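Local coordinates for 3',5'-cyclic-nucleotide phosphodiesterase 1 (Saccharomyces cerevisiae, PDB 4OJV), which is a two-zinc protein of the class-II cyclic-nucleotide phosphodiesterase family, built on the sandwiched beta-sheet core of the metallo-hydrolase clan, at residues 202-207 against 228-233. Sequence-based numbering, arbitrary orientation.
Sequences FPWDVI and YIFRDR
Asp205 stands between Arg231 and Arg233 where two antiparallel strands, 204-215 and 222-232, pair as a beta hairpin in one of the two large mixed sheets of this metallo-hydrolase fold. Arg231 grips it side-on: NE and NH2 both donate to Asp205 OD2, NH2 at 3.0 Å, and NE along the anti lone pair. OD2 lies in the guanidinium plane, at its edge, while the carboxylate as a whole is turned 87° to that plane. A bend at chi3 (60°) brings the guanidinium back over the neighbouring strand, where Ile207 CD1 rests on one of its faces. From the other flank Arg233 NH1 reaches Asp205 OD1 at 2.9 Å, coming from above the carboxylate plane; Lys198 also pairs with OD1, and this cluster of positive charge would be expected to keep the acid ionised. Arg233 meanwhile lays a guanidinium face against the carbonyl carbon of Pro203, the residue at the centre of an inverse gamma turn.

The opposite face, mainly apolar, packs toward strands 22-27 and 35-38. Phe230 and Val206 run alongside each other, heading off the sheet in the same direction, with Val206 CG2 3.6 Å from Phe230 CE2, while Trp204 CE3 approaches Phe230 CD2 obliquely. At the strand end, Asp232, whose OD2 is hydrogen-bonded to Ser235 OG, is linked to Trp204 through a water: Trp204 NE1 donates to the water oxygen at 2.9 Å, and that water donates to Asp232 OD1.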
loop_
_atom_site.group_PDB
_atom_site.type_symbol
_atom_site.label_atom_id
_atom_site.label_comp_id
_atom_site.label_asym_id
_atom_site.label_seq_id
_atom_site.Cartn_x
_atom_site.Cartn_y
_atom_site.Cartn_z
ATOM N N PHE A 202 -13.870 -0.714 24.442
ATOM C CA PHE A 202 -13.378 -1.767 25.315
ATOM C C PHE A 202 -13.038 -1.178 26.677
ATOM O O PHE A 202 -12.634 -0.022 26.758
ATOM C CB PHE A 202 -12.145 -2.468 24.737
ATOM C CG PHE A 202 -12.308 -2.951 23.315
ATOM C CD1 PHE A 202 -13.516 -3.476 22.851
ATOM C CD2 PHE A 202 -11.220 -2.920 22.446
ATOM C CE1 PHE A 202 -13.643 -3.919 21.542
ATOM C CE2 PHE A 202 -11.342 -3.367 21.138
ATOM C CZ PHE A 202 -12.551 -3.869 20.689
ATOM N N PRO A 203 -13.179 -1.984 27.746
ATOM C CA PRO A 203 -12.880 -1.513 29.106
ATOM C C PRO A 203 -11.371 -1.543 29.364
ATOM O O PRO A 203 -10.884 -2.243 30.270
ATOM C CB PRO A 203 -13.642 -2.503 29.993
ATOM C CG PRO A 203 -13.685 -3.757 29.188
ATOM C CD PRO A 203 -13.789 -3.326 27.750
ATOM N N TRP A 204 -10.652 -0.787 28.533
ATOM C CA TRP A 204 -9.196 -0.761 28.521
ATOM C C TRP A 204 -8.660 0.621 28.711
ATOM O O TRP A 204 -9.273 1.603 28.285
ATOM C CB TRP A 204 -8.659 -1.224 27.182
ATOM C CG TRP A 204 -8.942 -2.625 26.764
ATOM C CD1 TRP A 204 -9.619 -3.632 27.447
ATOM C CD2 TRP A 204 -8.536 -3.218 25.503
ATOM N NE1 TRP A 204 -9.654 -4.789 26.706
ATOM C CE2 TRP A 204 -9.015 -4.598 25.513
ATOM C CE3 TRP A 204 -7.838 -2.751 24.392
ATOM C CZ2 TRP A 204 -8.795 -5.458 24.444
ATOM C CZ3 TRP A 204 -7.620 -3.629 23.329
ATOM C CH2 TRP A 204 -8.083 -4.947 23.355
ATOM N N ASP A 205 -7.497 0.706 29.342
ATOM C CA ASP A 205 -6.702 1.926 29.350
ATOM C C ASP A 205 -5.725 1.890 28.185
ATOM O O ASP A 205 -5.241 0.818 27.809
ATOM C CB ASP A 205 -5.889 2.051 30.644
ATOM C CG ASP A 205 -6.749 2.137 31.889
ATOM O OD1 ASP A 205 -7.889 2.639 31.824
ATOM O OD2 ASP A 205 -6.245 1.720 32.949
ATOM N N VAL A 206 -5.437 3.063 27.633
ATOM C CA VAL A 206 -4.369 3.242 26.650
ATOM C C VAL A 206 -3.393 4.287 27.184
ATOM O O VAL A 206 -3.808 5.368 27.620
ATOM C CB VAL A 206 -4.905 3.587 25.233
ATOM C CG1 VAL A 206 -5.747 4.858 25.225
ATOM C CG2 VAL A 206 -3.767 3.669 24.222
ATOM N N ILE A 207 -2.104 3.950 27.161
ATOM C CA ILE A 207 -1.071 4.818 27.716
ATOM C C ILE A 207 0.040 4.964 26.670
ATOM O O ILE A 207 0.768 4.004 26.413
ATOM C CB ILE A 207 -0.479 4.276 29.049
ATOM C CG1 ILE A 207 -1.546 3.552 29.896
ATOM C CG2 ILE A 207 0.182 5.414 29.815
ATOM C CD1 ILE A 207 -0.988 2.789 31.085
ATOM N N TYR A 228 2.593 2.120 22.651
ATOM C CA TYR A 228 1.291 2.101 23.306
ATOM C C TYR A 228 1.168 0.940 24.267
ATOM O O TYR A 228 1.386 -0.213 23.887
ATOM C CB TYR A 228 0.187 1.969 22.260
ATOM C CG TYR A 228 -0.069 3.207 21.438
ATOM C CD1 TYR A 228 -0.792 4.274 21.961
ATOM C CD2 TYR A 228 0.387 3.303 20.119
ATOM C CE1 TYR A 228 -1.048 5.406 21.207
ATOM C CE2 TYR A 228 0.140 4.434 19.358
ATOM C CZ TYR A 228 -0.580 5.482 19.907
ATOM O OH TYR A 228 -0.849 6.628 19.189
ATOM N N ILE A 229 0.789 1.246 25.506
ATOM C CA ILE A 229 0.359 0.215 26.454
ATOM C C ILE A 229 -1.162 0.133 26.424
ATOM O O ILE A 229 -1.840 1.155 26.563
ATOM C CB ILE A 229 0.807 0.508 27.905
ATOM C CG1 ILE A 229 2.318 0.769 27.959
ATOM C CG2 ILE A 229 0.382 -0.632 28.837
ATOM C CD1 ILE A 229 2.834 1.184 29.323
ATOM N N PHE A 230 -1.689 -1.074 26.237
ATOM C CA PHE A 230 -3.120 -1.332 26.404
ATOM C C PHE A 230 -3.303 -2.200 27.632
ATOM O O PHE A 230 -2.711 -3.268 27.723
ATOM C CB PHE A 230 -3.731 -1.995 25.163
ATOM C CG PHE A 230 -3.697 -1.121 23.943
ATOM C CD1 PHE A 230 -2.593 -1.128 23.091
ATOM C CD2 PHE A 230 -4.745 -0.244 23.673
ATOM C CE1 PHE A 230 -2.560 -0.300 21.979
ATOM C CE2 PHE A 230 -4.713 0.587 22.562
ATOM C CZ PHE A 230 -3.612 0.559 21.723
ATOM N N ARG A 231 -4.123 -1.726 28.568
ATOM C CA ARG A 231 -4.364 -2.446 29.815
ATOM C C ARG A 231 -5.835 -2.790 29.967
ATOM O O ARG A 231 -6.691 -1.904 29.938
ATOM C CB ARG A 231 -3.888 -1.625 31.010
ATOM C CG ARG A 231 -4.235 -2.255 32.361
ATOM C CD ARG A 231 -3.506 -1.578 33.511
ATOM N NE ARG A 231 -3.855 -0.167 33.582
ATOM C CZ ARG A 231 -3.040 0.797 33.990
ATOM N NH1 ARG A 231 -1.804 0.508 34.391
ATOM N NH2 ARG A 231 -3.468 2.056 34.000
ATOM N N ASP A 232 -6.126 -4.077 30.118
ATOM C CA ASP A 232 -7.477 -4.502 30.447
ATOM C C ASP A 232 -7.719 -4.201 31.923
ATOM O O ASP A 232 -7.021 -4.736 32.780
ATOM C CB ASP A 232 -7.643 -5.993 30.198
ATOM C CG ASP A 232 -8.996 -6.494 30.620
ATOM O OD1 ASP A 232 -9.994 -5.920 30.164
ATOM O OD2 ASP A 232 -9.053 -7.443 31.420
ATOM N N ARG A 233 -8.697 -3.353 32.221
ATOM C CA ARG A 233 -8.883 -2.916 33.603
ATOM C C ARG A 233 -9.287 -4.015 34.571
ATOM O O ARG A 233 -8.837 -4.015 35.718
ATOM C CB ARG A 233 -9.820 -1.720 33.684
ATOM C CG ARG A 233 -9.136 -0.427 33.274
ATOM C CD ARG A 233 -9.976 0.779 33.647
ATOM N NE ARG A 233 -11.275 0.748 32.978
ATOM C CZ ARG A 233 -11.512 1.218 31.758
ATOM N NH1 ARG A 233 -10.538 1.764 31.048
ATOM N NH2 ARG A 233 -12.736 1.142 31.249
HETATM O O HOH W 1 -12.458 2.311 28.714
HETATM O O HOH W 2 -11.637 -4.575 31.768
HETATM O O HOH W 3 -11.188 -6.910 27.960
#